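Local atomic coordinates of CT263 (Chlamydia trachomatis, PDB entry 4QAS), a protein that probably acts as an MTAN-like nucleosidase that hydrolyses the N-glycosidic bond of a futalosine-type intermediate in menaquinone synthesis. Residues Ala190-Pro193 with Ile194-Phe198; Phe28-Asn31 with Lys32-Tyr36. The protein carries 1 engineered substitution. All coordinates share one frame; numbering follows the deposited sequence. Where two conformers were deposited one is given.

Interaction 1: Ala190-Pro193 with Ile194-Phe198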
# COMPACT_ATOMS: atom_id res chain seq x y z
N ALA A 190 5.24 -0.09 5.11
CA ALA A 190 5.51 -1.10 6.13
C ALA A 190 4.25 -1.73 6.69
O ALA A 190 4.26 -2.91 7.07
CB ALA A 190 6.31 -0.47 7.26
N ILE A 191 3.14 -0.97 6.75
CA ILE A 191 1.89 -1.50 7.30
C ILE A 191 1.30 -2.56 6.37
O ILE A 191 0.74 -3.57 6.84
CB ILE A 191 0.92 -0.34 7.57
CG1 ILE A 191 1.40 0.42 8.81
CG2 ILE A 191 -0.52 -0.88 7.74
CD1 ILE A 191 0.72 1.71 9.07
N PHE A 192 1.40 -2.36 5.07
CA PHE A 192 0.68 -3.25 4.17
C PHE A 192 1.01 -4.72 4.36
O PHE A 192 0.07 -5.53 4.43
CB PHE A 192 0.84 -2.82 2.71
CG PHE A 192 0.09 -3.71 1.81
CD1 PHE A 192 -1.28 -3.57 1.67
CD2 PHE A 192 0.71 -4.76 1.18
CE1 PHE A 192 -2.00 -4.44 0.87
CE2 PHE A 192 0.01 -5.62 0.39
CZ PHE A 192 -1.34 -5.46 0.22
N PRO A 193 2.27 -5.15 4.38
CA PRO A 193 2.50 -6.61 4.50
C PRO A 193 2.03 -7.18 5.82
O PRO A 193 1.71 -8.38 5.88
CB PRO A 193 4.02 -6.75 4.30
CG PRO A 193 4.59 -5.42 4.57
CD PRO A 193 3.52 -4.42 4.14
N ILE A 194 1.95 -6.37 6.88
CA ILE A 194 1.38 -6.85 8.13
C ILE A 194 -0.10 -7.13 7.95
O ILE A 194 -0.59 -8.22 8.28
CB ILE A 194 1.62 -5.85 9.27
CG1 ILE A 194 3.09 -5.45 9.33
CG2 ILE A 194 1.14 -6.50 10.58
CD1 ILE A 194 3.34 -4.30 10.29
N TYR A 195 -0.85 -6.15 7.44
CA TYR A 195 -2.26 -6.36 7.14
C TYR A 195 -2.45 -7.60 6.28
O TYR A 195 -3.31 -8.45 6.55
CB TYR A 195 -2.83 -5.12 6.45
CG TYR A 195 -3.88 -5.43 5.41
CD1 TYR A 195 -5.20 -5.66 5.78
CD2 TYR A 195 -3.55 -5.51 4.07
CE1 TYR A 195 -6.18 -5.95 4.82
CE2 TYR A 195 -4.50 -5.80 3.11
CZ TYR A 195 -5.81 -6.02 3.49
OH TYR A 195 -6.74 -6.30 2.52
N SER A 196 -1.63 -7.74 5.24
CA SER A 196 -1.76 -8.85 4.31
C SER A 196 -1.58 -10.19 5.02
O SER A 196 -2.26 -11.16 4.70
CB SER A 196 -0.73 -8.67 3.20
OG SER A 196 -0.96 -9.58 2.16
N SER A 197 -0.67 -10.25 5.99
CA SER A 197 -0.40 -11.50 6.69
C SER A 197 -1.62 -12.03 7.43
O SER A 197 -1.71 -13.24 7.68
CB SER A 197 0.73 -11.29 7.69
OG SER A 197 1.94 -10.90 7.06
N PHE A 198 -2.55 -11.16 7.82
CA PHE A 198 -3.69 -11.58 8.63
C PHE A 198 -4.95 -11.87 7.81
O PHE A 198 -6.00 -12.16 8.40
CB PHE A 198 -3.98 -10.55 9.71
CG PHE A 198 -2.96 -10.56 10.81
CD1 PHE A 198 -3.01 -11.52 11.81
CD2 PHE A 198 -1.95 -9.63 10.83
CE1 PHE A 198 -2.05 -11.52 12.83
CE2 PHE A 198 -0.99 -9.63 11.84
CZ PHE A 198 -1.05 -10.58 12.84
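At the C-terminal end of helix 180-197, Phe-192 and Tyr-195 both project from the face that meets the second subunit, their rings set obliquely to each other. In the conformer given for Tyr-195, CE1 of Phe-192 comes in at the edge of the Tyr-195 ring, 3.6 Å from Tyr-195 CE2, and the two ring planes stand 51° apart. In the backbone, Tyr-195 N bonds to Ile-191 O and Ser-196 N to Phe-192 O, the latter at 2.9 Å. The helix kinks at Pro-193, whose ring nitrogen cannot donate to the preceding turn. Ile-194 N makes a weak bond to Ile-191 O, while its CG1 lies 3.6 Å from Ala-190 O. Pro-193 O accepts from Ser-197 N at 3.0 Å and, in one conformer, is also held from the opposite face of its plane by Ser-197 OG at 2.8 Å. That hydroxyl folds back because OG lies beside its own backbone N, with chi1 at -61°. Ile-191 faces inward, onto Leu-11, Phe-13 and Ala-75 of the sheet. Phe-192 also meets Phe-192 of the second subunit edge-to-face. This is the proline-kinked C-terminal turn of a helix packed between sheet and dimer interface.

Interaction 2: Phe28-Asn31 with Lys32-Tyr36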
# COMPACT_ATOMS: atom_id res chain seq x y z
N PHE A 28 -11.07 3.73 3.40
CA PHE A 28 -11.63 3.93 4.73
C PHE A 28 -12.86 4.83 4.67
O PHE A 28 -13.00 5.67 3.78
CB PHE A 28 -10.61 4.63 5.62
CG PHE A 28 -9.46 3.76 6.06
CD1 PHE A 28 -9.60 2.88 7.11
CD2 PHE A 28 -8.23 3.86 5.46
CE1 PHE A 28 -8.56 2.09 7.52
CE2 PHE A 28 -7.17 3.08 5.88
CZ PHE A 28 -7.34 2.21 6.91
N SER A 29 -13.73 4.66 5.65
CA SER A 29 -14.84 5.57 5.88
C SER A 29 -14.77 6.05 7.32
O SER A 29 -14.17 5.40 8.17
CB SER A 29 -16.18 4.87 5.61
OG SER A 29 -16.33 3.74 6.45
N LEU A 30 -15.32 7.24 7.55
CA LEU A 30 -15.49 7.76 8.90
C LEU A 30 -16.77 7.18 9.45
O LEU A 30 -17.83 7.31 8.83
CB LEU A 30 -15.59 9.28 8.85
CG LEU A 30 -15.59 9.98 10.21
CD1 LEU A 30 -14.24 9.81 10.88
CD2 LEU A 30 -15.94 11.45 10.07
N ASN A 31 -16.70 6.54 10.61
CA ASN A 31 -17.88 5.97 11.24
C ASN A 31 -18.56 7.03 12.11
O ASN A 31 -18.09 8.15 12.26
CB ASN A 31 -17.52 4.69 11.99
CG ASN A 31 -16.55 4.93 13.12
OD1 ASN A 31 -16.42 6.04 13.65
ND2 ASN A 31 -15.84 3.88 13.52
N LYS A 32 -19.66 6.64 12.73
CA LYS A 32 -20.42 7.59 13.54
C LYS A 32 -19.71 7.93 14.85
O LYS A 32 -20.13 8.88 15.53
CB LYS A 32 -21.84 7.07 13.80
CG LYS A 32 -21.87 5.77 14.58
CD LYS A 32 -23.29 5.36 14.91
CE LYS A 32 -23.31 4.09 15.73
NZ LYS A 32 -24.69 3.67 16.08
N GLU A 33 -18.70 7.16 15.23
CA GLU A 33 -17.84 7.45 16.37
C GLU A 33 -16.67 8.37 16.03
O GLU A 33 -15.82 8.62 16.89
CB GLU A 33 -17.30 6.15 16.99
CG GLU A 33 -18.37 5.27 17.62
CD GLU A 33 -19.15 4.44 16.60
OE1 GLU A 33 -18.58 4.06 15.56
OE2 GLU A 33 -20.34 4.17 16.86
N ASN A 34 -16.58 8.83 14.78
CA ASN A 34 -15.63 9.86 14.40
C ASN A 34 -14.22 9.32 14.23
O ASN A 34 -13.24 10.05 14.45
CB ASN A 34 -15.65 11.02 15.41
CG ASN A 34 -15.22 12.33 14.81
OD1 ASN A 34 -14.95 12.42 13.62
ND2 ASN A 34 -15.18 13.37 15.64
N PHE A 35 -14.07 8.05 13.84
CA PHE A 35 -12.76 7.54 13.46
C PHE A 35 -12.88 6.68 12.21
O PHE A 35 -13.98 6.37 11.75
CB PHE A 35 -12.00 6.85 14.62
CG PHE A 35 -12.62 5.57 15.10
CD1 PHE A 35 -13.60 5.58 16.09
CD2 PHE A 35 -12.21 4.36 14.58
CE1 PHE A 35 -14.16 4.40 16.54
CE2 PHE A 35 -12.75 3.17 15.03
CZ PHE A 35 -13.73 3.19 16.01
N TYR A 36 -11.74 6.28 11.64
CA TYR A 36 -11.73 5.63 10.33
C TYR A 36 -11.78 4.12 10.45
O TYR A 36 -11.14 3.53 11.31
CB TYR A 36 -10.47 5.95 9.56
CG TYR A 36 -10.14 7.39 9.45
CD1 TYR A 36 -10.67 8.15 8.43
CD2 TYR A 36 -9.26 8.00 10.33
CE1 TYR A 36 -10.36 9.49 8.31
CE2 TYR A 36 -8.94 9.33 10.22
CZ TYR A 36 -9.50 10.07 9.20
OH TYR A 36 -9.17 11.40 9.09
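Over one face of the Phe-35 ring sits the side-chain amide of Asn-31, with ND2 of Asn-31 centred 3.3 Å above the ring plane of Phe-35. Amide and ring planes are nearly perpendicular, 89° apart, so the amide stands on the ring with its nitrogen toward the face, consistent with an N-H...pi contact. The carboxylate of Glu-33 crosses the same amide, its OE1 lying 3.3 Å from Asn-31 CG. The amide's rotation is held at its other end, where OD1 of Asn-31 takes a bond from Phe-35 N at 3.1 Å, nearly straight at 174° but coming from above the carbonyl plane, and a weak one from Glu-33 N. The torsion chi1 of 62°, with CG between the backbone N and carbonyl carbon, swings the amide in over the turn. Along the backbone, Asn-31 N bonds to Phe-35 O at 3.0 Å and Asn-34 N to Asn-31 O at 3.0 Å. On the other side of the hairpin, Leu-30 CD1 packs 3.4 Å from Phe-35 N. Further from the turn, Tyr-36 CA makes a 3.3 Å C-H...O contact with Ser-29 O. Asn-34 takes up left-handed backbone angles. Together these features are those of a 3:5 beta hairpin, a type I turn followed by a G1 beta bulge.

Following the chain, interaction 2 comes first: after helix 16-25, it closes the tight hairpin that joins strand 29-30 to strand 36-40 at the rim of the sheet. Strand 36-40 then pairs with 43-49, which leads into the main sheet alongside 7-13. Interaction 1 opens much later, within the last helix, 180-197, so the two are in series and neither nests nor crosses. Their centres lie 21 Å apart and their nearest atoms about 8 Å. Phe-26, between helix 16-25 and the hairpin, touches both Phe-192 and Tyr-195. Phe-198 stacks on Phe-7, tying the end of the last helix to the first strand.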